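Eukaryotic peptide chain release factor GTP-binding subunit (Schizosaccharomyces pombe, PDB 1R5B) is a GTP-binding translation release factor of the elongation factor Tu family, with a P-loop domain joined to beta-barrel domains. Local coordinates at residues F274-A279 with Y350-T355; L285-E290 with L337-D342; G291-G296 with D333-R338; G296-N301 with L313-I318. All blocks are in the same frame, centred on the assembly; numbering follows the deposited sequence.

Contact 1 of 4, residues F274-A279 with Y350-T355; sequences FIMPIA and YVLTST
Phe-274 and Thr-353 meet through the carbonyl oxygen Phe-274 O, which Thr-353 OG1 approaches to 2.6 Å with a C=O...donor angle of 169°, almost head-on. A second donor, Ser-354 N, reaches Phe-274 O at 3.2 Å from a direction tilted from the carbonyl plane, so two groups grip one oxygen. Beyond it the backbones of 275-277 and 351-353 run antiparallel. The hydrogen-bonded pair Met-276 with Leu-352 carries the bonds Met-276 N to Leu-352 O at 2.9 Å and Leu-352 N to Met-276 O at 2.9 Å, and Ile-278 N continues the pattern to Tyr-350 O at 3.0 Å. Strand 351-353 and the start of strand 275-283 belong to the antiparallel beta barrel that follows the P-loop domain in elongation-factor-Tu-like proteins; the axes of 275-277 and 351-353 make an angle of 164°. Leu-352 is central on one face. Its CB lies beside the Phe-274 ring, 3.7 Å from CE2, and its CD1 packs tightly on Met-276 CE at 3.4 Å. Ile-278 crosses Leu-352 at about a right angle, its CD1 meeting the other branch, Leu-352 CD2. The Phe-274 ring runs alongside Leu-352 because its CG is anti to the backbone N (chi1 179°). On the reverse face Ile-275 CG2 touches Val-351 CG1 at 3.7 Å. Further out, Thr-353 OG1 is also bonded to Val-359 N, so the hydroxyl has a second partner, while Leu-337 lies against both Met-276 and Leu-352. Met-445, on helix 443-446, rests on Ile-275, Pro-277 and Val-351.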
loop_
_atom_site.group_PDB
_atom_site.type_symbol
_atom_site.label_atom_id
_atom_site.label_comp_id
_atom_site.label_asym_id
_atom_site.label_seq_id
_atom_site.Cartn_x
_atom_site.Cartn_y
_atom_site.Cartn_z
ATOM N N PHE A 274 11.534 1.538 8.768
ATOM C CA PHE A 274 10.518 2.466 9.262
ATOM C C PHE A 274 10.680 3.836 8.595
ATOM O O PHE A 274 11.798 4.354 8.475
ATOM C CB PHE A 274 10.651 2.582 10.789
ATOM C CG PHE A 274 9.675 3.541 11.450
ATOM C CD1 PHE A 274 8.314 3.284 11.461
ATOM C CD2 PHE A 274 10.137 4.672 12.114
ATOM C CE1 PHE A 274 7.414 4.162 12.093
ATOM C CE2 PHE A 274 9.242 5.547 12.758
ATOM C CZ PHE A 274 7.888 5.293 12.739
ATOM N N ILE A 275 9.562 4.394 8.143
ATOM C CA ILE A 275 9.490 5.746 7.609
ATOM C C ILE A 275 8.172 6.384 8.047
ATOM O O ILE A 275 7.122 5.824 7.797
ATOM C CB ILE A 275 9.536 5.723 6.080
ATOM C CG1 ILE A 275 10.832 5.043 5.590
ATOM C CG2 ILE A 275 9.406 7.165 5.543
ATOM C CD1 ILE A 275 10.910 4.829 4.091
ATOM N N MET A 276 8.234 7.543 8.699
ATOM C CA MET A 276 7.041 8.287 9.122
ATOM C C MET A 276 7.338 9.778 9.062
ATOM O O MET A 276 7.994 10.300 9.953
ATOM C CB MET A 276 6.601 7.934 10.555
ATOM C CG MET A 276 5.325 8.679 10.985
ATOM S SD MET A 276 4.955 8.760 12.732
ATOM C CE MET A 276 5.787 10.081 13.167
ATOM N N PRO A 277 6.860 10.458 8.024
ATOM C CA PRO A 277 6.902 11.922 7.988
ATOM C C PRO A 277 6.142 12.523 9.166
ATOM O O PRO A 277 5.084 12.018 9.527
ATOM C CB PRO A 277 6.206 12.265 6.669
ATOM C CG PRO A 277 6.298 11.011 5.839
ATOM C CD PRO A 277 6.265 9.887 6.803
ATOM N N ILE A 278 6.682 13.582 9.755
ATOM C CA ILE A 278 6.091 14.206 10.938
ATOM C C ILE A 278 5.066 15.227 10.495
ATOM O O ILE A 278 5.421 16.209 9.880
ATOM C CB ILE A 278 7.181 14.882 11.785
ATOM C CG1 ILE A 278 8.179 13.825 12.288
ATOM C CG2 ILE A 278 6.557 15.659 12.934
ATOM C CD1 ILE A 278 9.410 14.398 12.970
ATOM N N ALA A 279 3.791 14.973 10.776
ATOM C CA ALA A 279 2.727 15.922 10.463
ATOM C C ALA A 279 2.533 16.963 11.558
ATOM O O ALA A 279 2.186 18.091 11.263
ATOM C CB ALA A 279 1.430 15.189 10.198
ATOM N N TYR A 350 10.306 16.776 8.598
ATOM C CA TYR A 350 11.369 15.842 8.923
ATOM C C TYR A 350 10.736 14.485 9.106
ATOM O O TYR A 350 9.525 14.372 9.263
ATOM C CB TYR A 350 12.096 16.277 10.199
ATOM C CG TYR A 350 12.997 17.496 10.045
ATOM C CD1 TYR A 350 13.780 17.925 11.116
ATOM C CD2 TYR A 350 13.086 18.212 8.841
ATOM C CE1 TYR A 350 14.623 19.027 11.004
ATOM C CE2 TYR A 350 13.937 19.319 8.723
ATOM C CZ TYR A 350 14.696 19.724 9.813
ATOM O OH TYR A 350 15.541 20.808 9.735
ATOM N N VAL A 351 11.544 13.441 9.081
ATOM C CA VAL A 351 10.992 12.104 8.973
ATOM C C VAL A 351 11.619 11.183 9.996
ATOM O O VAL A 351 12.845 11.091 10.075
ATOM C CB VAL A 351 11.205 11.543 7.558
ATOM C CG1 VAL A 351 10.711 10.104 7.466
ATOM C CG2 VAL A 351 10.497 12.405 6.531
ATOM N N LEU A 352 10.776 10.520 10.784
ATOM C CA LEU A 352 11.253 9.490 11.683
ATOM C C LEU A 352 11.567 8.292 10.835
ATOM O O LEU A 352 10.830 7.969 9.909
ATOM C CB LEU A 352 10.212 9.141 12.743
ATOM C CG LEU A 352 9.715 10.330 13.566
ATOM C CD1 LEU A 352 8.812 9.844 14.677
ATOM C CD2 LEU A 352 10.871 11.156 14.137
ATOM N N THR A 353 12.669 7.637 11.136
ATOM C CA THR A 353 13.073 6.499 10.352
ATOM C C THR A 353 14.004 5.553 11.094
ATOM O O THR A 353 14.417 5.798 12.237
ATOM C CB THR A 353 13.695 6.983 9.039
ATOM O OG1 THR A 353 13.890 5.864 8.165
ATOM C CG2 THR A 353 15.078 7.544 9.251
ATOM N N SER A 354 14.280 4.434 10.443
ATOM C CA SER A 354 15.201 3.428 10.943
ATOM C C SER A 354 16.592 3.989 11.136
ATOM O O SER A 354 17.087 4.720 10.289
ATOM C CB SER A 354 15.280 2.296 9.925
ATOM O OG SER A 354 16.159 1.274 10.348
ATOM N N THR A 355 17.238 3.609 12.231
ATOM C CA THR A 355 18.636 3.970 12.441
ATOM C C THR A 355 19.576 3.154 11.566
ATOM O O THR A 355 20.654 3.631 11.243
ATOM C CB THR A 355 19.056 3.803 13.902
ATOM O OG1 THR A 355 18.870 2.440 14.300
ATOM C CG2 THR A 355 18.166 4.616 14.827
#

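Contact 2 of 4, residues L285-E290 with L337-D342; sequences LGTILE and LRVRGD
Leu-289 and Leu-337 form a hydrogen-bonded antiparallel pair in which each residue's amide and carbonyl are both used: Leu-289 N donates to Leu-337 O at 2.9 Å, and Leu-337 N to Leu-289 O at 3.0 Å. The axes of 287-290 and 337-340 make an angle of 134°. Two residues further along, Val-339 N reaches Thr-287 O at 3.0 Å. Between these bonds sits the non-hydrogen-bonded pair Ile-288 with Arg-338, where the Ile-288 backbone bonds to strand 275-283 and that of Arg-338 to strand 311-319. The side chain of Arg-338 folds back at chi3 (-64°), bringing NE within 2.9 Å of Leu-285 O. That bond is weak, with an angle of only 117° at the hydrogen; the firmer partner of the guanidinium is Tyr-319 OH, bound at NH1. Ile-288 CD1 lies 3.7 Å above the guanidinium plane, offset toward its rim, and also touches Arg-338 CA at 3.5 Å, so a methyl group covers part of one face of the cation. Thr-287 OG1 finds its partners beyond the two segments, at Lys-283 NZ and Asp-343 OD2. On the side of the leucines, Leu-289 CD1 meets Val-339 CG2 at 4.0 Å, the two side chains at about a right angle, and Leu-352 also packs on Leu-289. That face is aliphatic at Leu-289, Leu-337 and Val-339, with Thr-287 a polar member at its end. On the other, the guanidinium of Arg-338 is met by two neutral acceptors, firmly by Tyr-319 OH and weakly by Leu-285 O, and Ile-288 CD1 probably shields part of it from water.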
loop_
_atom_site.group_PDB
_atom_site.type_symbol
_atom_site.label_atom_id
_atom_site.label_comp_id
_atom_site.label_asym_id
_atom_site.label_seq_id
_atom_site.Cartn_x
_atom_site.Cartn_y
_atom_site.Cartn_z
ATOM N N LEU A 285 3.024 15.328 27.561
ATOM C CA LEU A 285 3.781 15.143 28.796
ATOM C C LEU A 285 5.115 14.597 28.344
ATOM O O LEU A 285 5.433 13.422 28.539
ATOM C CB LEU A 285 3.056 14.190 29.760
ATOM C CG LEU A 285 3.586 14.098 31.198
ATOM C CD1 LEU A 285 3.084 15.263 32.066
ATOM C CD2 LEU A 285 3.198 12.760 31.830
ATOM N N GLY A 286 5.880 15.487 27.724
ATOM C CA GLY A 286 6.960 15.110 26.831
ATOM C C GLY A 286 6.556 15.478 25.411
ATOM O O GLY A 286 5.406 15.857 25.168
ATOM N N THR A 287 7.496 15.380 24.476
ATOM C CA THR A 287 7.251 15.792 23.095
ATOM C C THR A 287 6.469 14.718 22.335
ATOM O O THR A 287 6.670 13.529 22.555
ATOM C CB THR A 287 8.591 16.109 22.392
ATOM O OG1 THR A 287 9.172 17.282 22.974
ATOM C CG2 THR A 287 8.389 16.497 20.930
ATOM N N ILE A 288 5.576 15.153 21.449
ATOM C CA ILE A 288 4.730 14.251 20.678
ATOM C C ILE A 288 4.926 14.512 19.189
ATOM O O ILE A 288 4.893 15.662 18.753
ATOM C CB ILE A 288 3.236 14.441 21.040
ATOM C CG1 ILE A 288 2.989 14.214 22.535
ATOM C CG2 ILE A 288 2.362 13.499 20.206
ATOM C CD1 ILE A 288 3.383 12.837 23.042
ATOM N N LEU A 289 5.116 13.446 18.413
ATOM C CA LEU A 289 5.265 13.553 16.970
ATOM C C LEU A 289 4.183 12.710 16.303
ATOM O O LEU A 289 4.162 11.489 16.459
ATOM C CB LEU A 289 6.655 13.086 16.541
ATOM C CG LEU A 289 7.824 13.826 17.184
ATOM C CD1 LEU A 289 9.134 13.233 16.729
ATOM C CD2 LEU A 289 7.773 15.314 16.857
ATOM N N GLU A 290 3.283 13.374 15.579
ATOM C CA GLU A 290 2.170 12.715 14.906
ATOM C C GLU A 290 2.472 12.566 13.428
ATOM O O GLU A 290 3.123 13.417 12.840
ATOM C CB GLU A 290 0.851 13.480 15.134
ATOM C CG GLU A 290 0.204 14.122 13.902
ATOM C CD GLU A 290 -0.937 13.294 13.306
ATOM O OE1 GLU A 290 -2.121 13.689 13.522
ATOM O OE2 GLU A 290 -0.666 12.265 12.624
ATOM N N LEU A 337 3.315 9.674 18.678
ATOM C CA LEU A 337 4.451 9.076 19.343
ATOM C C LEU A 337 5.046 10.027 20.362
ATOM O O LEU A 337 5.524 11.100 19.997
ATOM C CB LEU A 337 5.518 8.758 18.307
ATOM C CG LEU A 337 5.097 7.968 17.061
ATOM C CD1 LEU A 337 6.321 7.690 16.231
ATOM C CD2 LEU A 337 4.397 6.662 17.429
ATOM N N ARG A 338 5.022 9.664 21.638
ATOM C CA ARG A 338 5.849 10.379 22.597
ATOM C C ARG A 338 7.298 9.969 22.375
ATOM O O ARG A 338 7.589 8.792 22.177
ATOM C CB ARG A 338 5.442 10.110 24.045
ATOM C CG ARG A 338 6.268 10.928 25.039
ATOM C CD ARG A 338 5.772 10.909 26.473
ATOM N NE ARG A 338 4.453 11.523 26.602
ATOM C CZ ARG A 338 3.296 10.870 26.593
ATOM N NH1 ARG A 338 3.252 9.554 26.449
ATOM N NH2 ARG A 338 2.164 11.546 26.729
ATOM N N VAL A 339 8.196 10.946 22.406
ATOM C CA VAL A 339 9.618 10.702 22.184
ATOM C C VAL A 339 10.472 11.334 23.273
ATOM O O VAL A 339 10.055 12.271 23.932
ATOM C CB VAL A 339 10.090 11.203 20.793
ATOM C CG1 VAL A 339 9.326 10.493 19.696
ATOM C CG2 VAL A 339 9.937 12.714 20.653
ATOM N N ARG A 340 11.679 10.809 23.427
ATOM C CA ARG A 340 12.591 11.187 24.496
ATOM C C ARG A 340 13.968 11.475 23.909
ATOM O O ARG A 340 14.425 10.754 23.009
ATOM C CB ARG A 340 12.687 10.045 25.511
ATOM C CG ARG A 340 13.644 10.285 26.661
ATOM C CD ARG A 340 13.913 9.045 27.484
ATOM N NE ARG A 340 13.057 8.975 28.669
ATOM C CZ ARG A 340 13.478 9.032 29.934
ATOM N NH1 ARG A 340 14.769 9.170 30.238
ATOM N NH2 ARG A 340 12.589 8.954 30.917
ATOM N N GLY A 341 14.621 12.520 24.438
ATOM C CA GLY A 341 15.945 12.955 23.988
ATOM C C GLY A 341 15.966 14.400 23.503
ATOM O O GLY A 341 15.031 15.194 23.769
ATOM N N ASP A 342 17.037 14.729 22.757
ATOM C CA ASP A 342 17.230 16.073 22.200
ATOM C C ASP A 342 16.409 16.336 20.924
ATOM O O ASP A 342 16.873 16.073 19.805
ATOM C CB ASP A 342 18.708 16.299 21.901
ATOM C CG ASP A 342 19.057 17.762 21.811
ATOM O OD1 ASP A 342 20.237 18.088 22.047
ATOM O OD2 ASP A 342 18.223 18.651 21.529
#

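Contact 3 of 4, residues G291-G296 with D333-R338; sequences GKIEAG and DQVRLR
At one end of the barrel's pairing of strands 287-292 and 334-340, Gly-291 and Val-335 form an antiparallel hydrogen-bonded pair. Val-335 N donates to Gly-291 O at 2.9 Å, and the return bond runs from Gly-291 N to Val-335 O at 3.1 Å with an angle of 163° at the hydrogen. Ile-293 N then donates to Asp-333 O at 2.9 Å, extending the regular pattern past the last residue counted as strand. Gly-291 is almost fully extended (phi 176°). Directly after this pairing the chain of 291-296 changes shape. Glu-294 and Ala-295 both lie opposite Ile-275, a classic beta bulge, and Ile-275 bonds to the backbone of both. Side chains divide by face. Toward the barrel core, Ile-293 and Val-335 cross at about a right angle: Val-335 CG2 is 4.0 Å from Ile-293 CG1, and it also lies 3.6 Å from Gly-291 O. Met-276 and Ile-318 flank Val-335 there. Toward the outside, the Gln-334 amide is laid obliquely across the root of Lys-292, with NE2 3.4 Å from Lys-292 CB. A bend in the glutamine at chi2 (104°) makes this possible, since it turns the amide toward the lysine. Lys-292 itself is extended beyond CG, carrying its ammonium away from strand 334-340 to a cation-pi contact with Tyr-444. That tyrosine sits on helix 443-446, which lies in the chain between strands of the C-terminal six-stranded sheet. Asp-333 turns its carboxylate elsewhere, with OD2 bound to Ile-330 N in the preceding strand.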
loop_
_atom_site.group_PDB
_atom_site.type_symbol
_atom_site.label_atom_id
_atom_site.label_comp_id
_atom_site.label_asym_id
_atom_site.label_seq_id
_atom_site.Cartn_x
_atom_site.Cartn_y
_atom_site.Cartn_z
ATOM N N GLY A 291 1.994 11.470 12.842
ATOM C CA GLY A 291 2.166 11.214 11.425
ATOM C C GLY A 291 1.623 9.867 10.995
ATOM O O GLY A 291 1.144 9.086 11.817
ATOM N N LYS A 292 1.693 9.609 9.693
ATOM C CA LYS A 292 1.243 8.341 9.108
ATOM C C LYS A 292 2.482 7.546 8.740
ATOM O O LYS A 292 3.334 8.040 8.025
ATOM C CB LYS A 292 0.393 8.601 7.853
ATOM C CG LYS A 292 -0.340 7.369 7.236
ATOM C CD LYS A 292 -0.610 7.574 5.717
ATOM C CE LYS A 292 -1.580 6.537 5.138
ATOM N NZ LYS A 292 -1.631 6.437 3.613
ATOM N N ILE A 293 2.575 6.316 9.220
ATOM C CA ILE A 293 3.708 5.458 8.896
ATOM C C ILE A 293 3.630 5.070 7.415
ATOM O O ILE A 293 2.637 4.522 6.976
ATOM C CB ILE A 293 3.724 4.225 9.786
ATOM C CG1 ILE A 293 3.753 4.651 11.252
ATOM C CG2 ILE A 293 4.940 3.377 9.462
ATOM C CD1 ILE A 293 3.607 3.501 12.240
ATOM N N GLU A 294 4.657 5.418 6.645
ATOM C CA GLU A 294 4.687 5.114 5.208
ATOM C C GLU A 294 5.321 3.772 4.902
ATOM O O GLU A 294 4.988 3.143 3.900
ATOM C CB GLU A 294 5.418 6.206 4.442
ATOM C CG GLU A 294 4.717 7.554 4.515
ATOM C CD GLU A 294 3.311 7.541 3.939
ATOM O OE1 GLU A 294 3.001 6.744 3.016
ATOM O OE2 GLU A 294 2.515 8.366 4.417
ATOM N N ALA A 295 6.206 3.328 5.776
ATOM C CA ALA A 295 6.855 2.053 5.607
ATOM C C ALA A 295 7.277 1.524 6.953
ATOM O O ALA A 295 7.560 2.288 7.868
ATOM C CB ALA A 295 8.097 2.226 4.709
ATOM N N GLY A 296 7.347 0.207 7.050
ATOM C CA GLY A 296 7.976 -0.479 8.163
ATOM C C GLY A 296 7.082 -0.545 9.371
ATOM O O GLY A 296 5.865 -0.427 9.265
ATOM N N ASP A 333 -0.780 3.148 9.375
ATOM C CA ASP A 333 -1.368 3.617 10.617
ATOM C C ASP A 333 -1.043 5.087 10.820
ATOM O O ASP A 333 0.061 5.536 10.502
ATOM C CB ASP A 333 -0.824 2.833 11.808
ATOM C CG ASP A 333 -1.269 1.389 11.811
ATOM O OD1 ASP A 333 -2.142 1.005 11.006
ATOM O OD2 ASP A 333 -0.795 0.564 12.607
ATOM N N GLN A 334 -2.021 5.820 11.348
ATOM C CA GLN A 334 -1.818 7.175 11.835
ATOM C C GLN A 334 -1.560 7.080 13.322
ATOM O O GLN A 334 -2.404 6.621 14.077
ATOM C CB GLN A 334 -3.036 8.064 11.553
ATOM C CG GLN A 334 -2.677 9.398 10.837
ATOM C CD GLN A 334 -3.028 9.393 9.349
ATOM O OE1 GLN A 334 -3.849 8.590 8.902
ATOM N NE2 GLN A 334 -2.428 10.301 8.592
ATOM N N VAL A 335 -0.376 7.514 13.736
ATOM C CA VAL A 335 0.058 7.369 15.115
ATOM C C VAL A 335 0.483 8.686 15.733
ATOM O O VAL A 335 0.744 9.661 15.038
ATOM C CB VAL A 335 1.227 6.372 15.226
ATOM C CG1 VAL A 335 0.753 4.970 14.848
ATOM C CG2 VAL A 335 2.419 6.808 14.359
ATOM N N ARG A 336 0.534 8.682 17.060
ATOM C CA ARG A 336 1.042 9.790 17.860
ATOM C C ARG A 336 2.079 9.206 18.814
ATOM O O ARG A 336 1.760 8.340 19.635
ATOM C CB ARG A 336 -0.088 10.457 18.633
ATOM C CG ARG A 336 -1.082 11.171 17.735
ATOM C CD ARG A 336 -2.538 10.824 18.016
ATOM N NE ARG A 336 -3.440 11.363 16.993
ATOM C CZ ARG A 336 -4.586 12.009 17.237
ATOM N NH1 ARG A 336 -5.013 12.211 18.479
ATOM N NH2 ARG A 336 -5.323 12.454 16.223
ATOM N N LEU A 337 3.315 9.674 18.678
ATOM C CA LEU A 337 4.451 9.076 19.343
ATOM C C LEU A 337 5.046 10.027 20.362
ATOM O O LEU A 337 5.524 11.100 19.997
ATOM C CB LEU A 337 5.518 8.758 18.307
ATOM C CG LEU A 337 5.097 7.968 17.061
ATOM C CD1 LEU A 337 6.321 7.690 16.231
ATOM C CD2 LEU A 337 4.397 6.662 17.429
ATOM N N ARG A 338 5.022 9.664 21.638
ATOM C CA ARG A 338 5.849 10.379 22.597
ATOM C C ARG A 338 7.298 9.969 22.375
ATOM O O ARG A 338 7.589 8.792 22.177
ATOM C CB ARG A 338 5.442 10.110 24.045
ATOM C CG ARG A 338 6.268 10.928 25.039
ATOM C CD ARG A 338 5.772 10.909 26.473
ATOM N NE ARG A 338 4.453 11.523 26.602
ATOM C CZ ARG A 338 3.296 10.870 26.593
ATOM N NH1 ARG A 338 3.252 9.554 26.449
ATOM N NH2 ARG A 338 2.164 11.546 26.729
#

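Contact 4 of 4, residues G296-N301 with L313-I318; sequences GSIKKN and LEVTAI
Lys-300 and Thr-316 are joined by a bond from NZ to Thr-316 O of 2.7 Å, with the ammonium in the carbonyl plane. The lysine chain runs alongside that carbonyl, CG lying 3.4 Å from Thr-316 O, and bends only at its end (chi4 87°), which swings NZ back onto the oxygen. The same ammonium has a long, weak ion pair with Glu-325 on strand 325-330. Asn-301, next along the chain, presents its backbone: Asn-301 N reaches Val-315 O at 2.7 Å, a weak bond because the angle at the hydrogen is just 128°. Its side chain lies near Glu-314, where Asn-301 OD1 and Glu-314 OE2 come to 3.7 Å. The two are both acceptors and the amide and carboxylate planes are inclined to each other, so this is proximity without a hydrogen bond. Ile-318 supplies the apolar half of the contact. Its terminal CD1 settles against the backbone of 298-300, 3.8 Å from Lys-300 N, and lies 4.0 Å from Ile-298 CG2, the two isoleucines crossing obliquely. Ile-298 CD1 also approaches Val-315 more loosely, and Val-304 packs on both. The axes of 297-299 and 313-318 approach no closer than 8.5 Å and make an angle of 103°, so these strands are not direct neighbours. Strand 297-299 pairs instead with 325-330, whereas 302-307, just past Asn-301, pairs with 311-319. The arrangement is that of a corner in an antiparallel beta barrel, where the chain leaves one strand partner and turns sharply to begin another.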
loop_
_atom_site.group_PDB
_atom_site.type_symbol
_atom_site.label_atom_id
_atom_site.label_comp_id
_atom_site.label_asym_id
_atom_site.label_seq_id
_atom_site.Cartn_x
_atom_site.Cartn_y
_atom_site.Cartn_z
ATOM N N GLY A 296 7.347 0.207 7.050
ATOM C CA GLY A 296 7.976 -0.479 8.163
ATOM C C GLY A 296 7.082 -0.545 9.371
ATOM O O GLY A 296 5.865 -0.427 9.265
ATOM N N SER A 297 7.683 -0.752 10.529
ATOM C CA SER A 297 6.919 -0.865 11.774
ATOM C C SER A 297 7.677 -0.245 12.944
ATOM O O SER A 297 8.863 0.036 12.848
ATOM C CB SER A 297 6.629 -2.330 12.061
ATOM O OG SER A 297 7.807 -2.975 12.482
ATOM N N ILE A 298 6.988 -0.061 14.060
ATOM C CA ILE A 298 7.587 0.553 15.244
ATOM C C ILE A 298 7.011 -0.098 16.514
ATOM O O ILE A 298 5.808 -0.329 16.613
ATOM C CB ILE A 298 7.372 2.102 15.193
ATOM C CG1 ILE A 298 8.179 2.826 16.256
ATOM C CG2 ILE A 298 5.904 2.468 15.374
ATOM C CD1 ILE A 298 9.593 2.998 15.917
ATOM N N LYS A 299 7.898 -0.427 17.451
ATOM C CA LYS A 299 7.533 -0.963 18.757
ATOM C C LYS A 299 7.686 0.144 19.803
ATOM O O LYS A 299 8.403 1.116 19.587
ATOM C CB LYS A 299 8.468 -2.130 19.136
ATOM C CG LYS A 299 8.140 -3.492 18.491
ATOM C CD LYS A 299 9.376 -4.190 17.835
ATOM C CE LYS A 299 9.933 -5.372 18.632
ATOM N NZ LYS A 299 10.179 -6.582 17.773
ATOM N N LYS A 300 7.029 -0.013 20.941
ATOM C CA LYS A 300 7.273 0.854 22.083
ATOM C C LYS A 300 8.697 0.618 22.576
ATOM O O LYS A 300 9.176 -0.522 22.600
ATOM C CB LYS A 300 6.270 0.561 23.207
ATOM C CG LYS A 300 6.263 1.579 24.342
ATOM C CD LYS A 300 5.453 1.063 25.531
ATOM C CE LYS A 300 5.735 1.834 26.826
ATOM N NZ LYS A 300 4.871 3.033 26.945
ATOM N N ASN A 301 9.354 1.699 22.984
ATOM C CA ASN A 301 10.760 1.685 23.400
ATOM C C ASN A 301 11.735 1.310 22.286
ATOM O O ASN A 301 12.662 0.528 22.491
ATOM C CB ASN A 301 10.954 0.795 24.616
ATOM C CG ASN A 301 10.069 1.214 25.771
ATOM O OD1 ASN A 301 10.334 2.220 26.440
ATOM N ND2 ASN A 301 9.006 0.452 26.009
ATOM N N LEU A 313 16.318 9.483 18.583
ATOM C CA LEU A 313 15.347 9.663 19.670
ATOM C C LEU A 313 14.731 8.319 20.053
ATOM O O LEU A 313 14.693 7.398 19.252
ATOM C CB LEU A 313 14.213 10.591 19.237
ATOM C CG LEU A 313 14.510 12.060 18.929
ATOM C CD1 LEU A 313 13.295 12.678 18.251
ATOM C CD2 LEU A 313 14.881 12.851 20.195
ATOM N N GLU A 314 14.229 8.213 21.275
ATOM C CA GLU A 314 13.543 7.011 21.705
ATOM C C GLU A 314 12.031 7.229 21.718
ATOM O O GLU A 314 11.539 8.164 22.332
ATOM C CB GLU A 314 14.026 6.593 23.086
ATOM C CG GLU A 314 13.663 5.156 23.441
ATOM C CD GLU A 314 13.850 4.819 24.907
ATOM O OE1 GLU A 314 14.357 5.668 25.682
ATOM O OE2 GLU A 314 13.483 3.686 25.285
ATOM N N VAL A 315 11.297 6.366 21.026
ATOM C CA VAL A 315 9.842 6.330 21.126
ATOM C C VAL A 315 9.408 5.617 22.424
ATOM O O VAL A 315 9.547 4.405 22.539
ATOM C CB VAL A 315 9.244 5.606 19.906
ATOM C CG1 VAL A 315 7.740 5.396 20.067
ATOM C CG2 VAL A 315 9.553 6.393 18.639
ATOM N N THR A 316 8.890 6.369 23.394
ATOM C CA THR A 316 8.474 5.800 24.687
ATOM C C THR A 316 6.995 5.414 24.756
ATOM O O THR A 316 6.573 4.729 25.696
ATOM C CB THR A 316 8.795 6.773 25.853
ATOM O OG1 THR A 316 8.090 8.009 25.678
ATOM C CG2 THR A 316 10.267 7.170 25.851
ATOM N N ALA A 317 6.207 5.864 23.785
ATOM C CA ALA A 317 4.796 5.494 23.734
ATOM C C ALA A 317 4.180 5.743 22.365
ATOM O O ALA A 317 4.586 6.655 21.662
ATOM C CB ALA A 317 4.011 6.240 24.811
ATOM N N ILE A 318 3.190 4.923 22.022
ATOM C CA ILE A 318 2.448 5.022 20.772
ATOM C C ILE A 318 0.952 5.129 21.067
ATOM O O ILE A 318 0.443 4.440 21.944
ATOM C CB ILE A 318 2.707 3.763 19.905
ATOM C CG1 ILE A 318 4.213 3.513 19.747
ATOM C CG2 ILE A 318 2.038 3.897 18.536
ATOM C CD1 ILE A 318 4.541 2.194 19.087
#

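In the fold
All four contacts lie in one antiparallel barrel. Contact 1 closes the outermost loop of chain, and the others are nested within it. Contacts 2 and 3 are successive portions of the same strand pair, 287-292 with 334-340, the former farther from the centre of the chain. Contacts 1 and 2 are mainly buried, and their inward faces share one apolar interior. Contacts 3 and 4 are only partly buried. Contacts 1 to 3 rely mainly on regular strand bonds, with a threonine hydroxyl added in contact 1 and an arginine in contact 2; contact 4, between strands that are not neighbours, uses a lysine ammonium and a bent amide bond, and reaches contact 2 through Arg-338 and Thr-316.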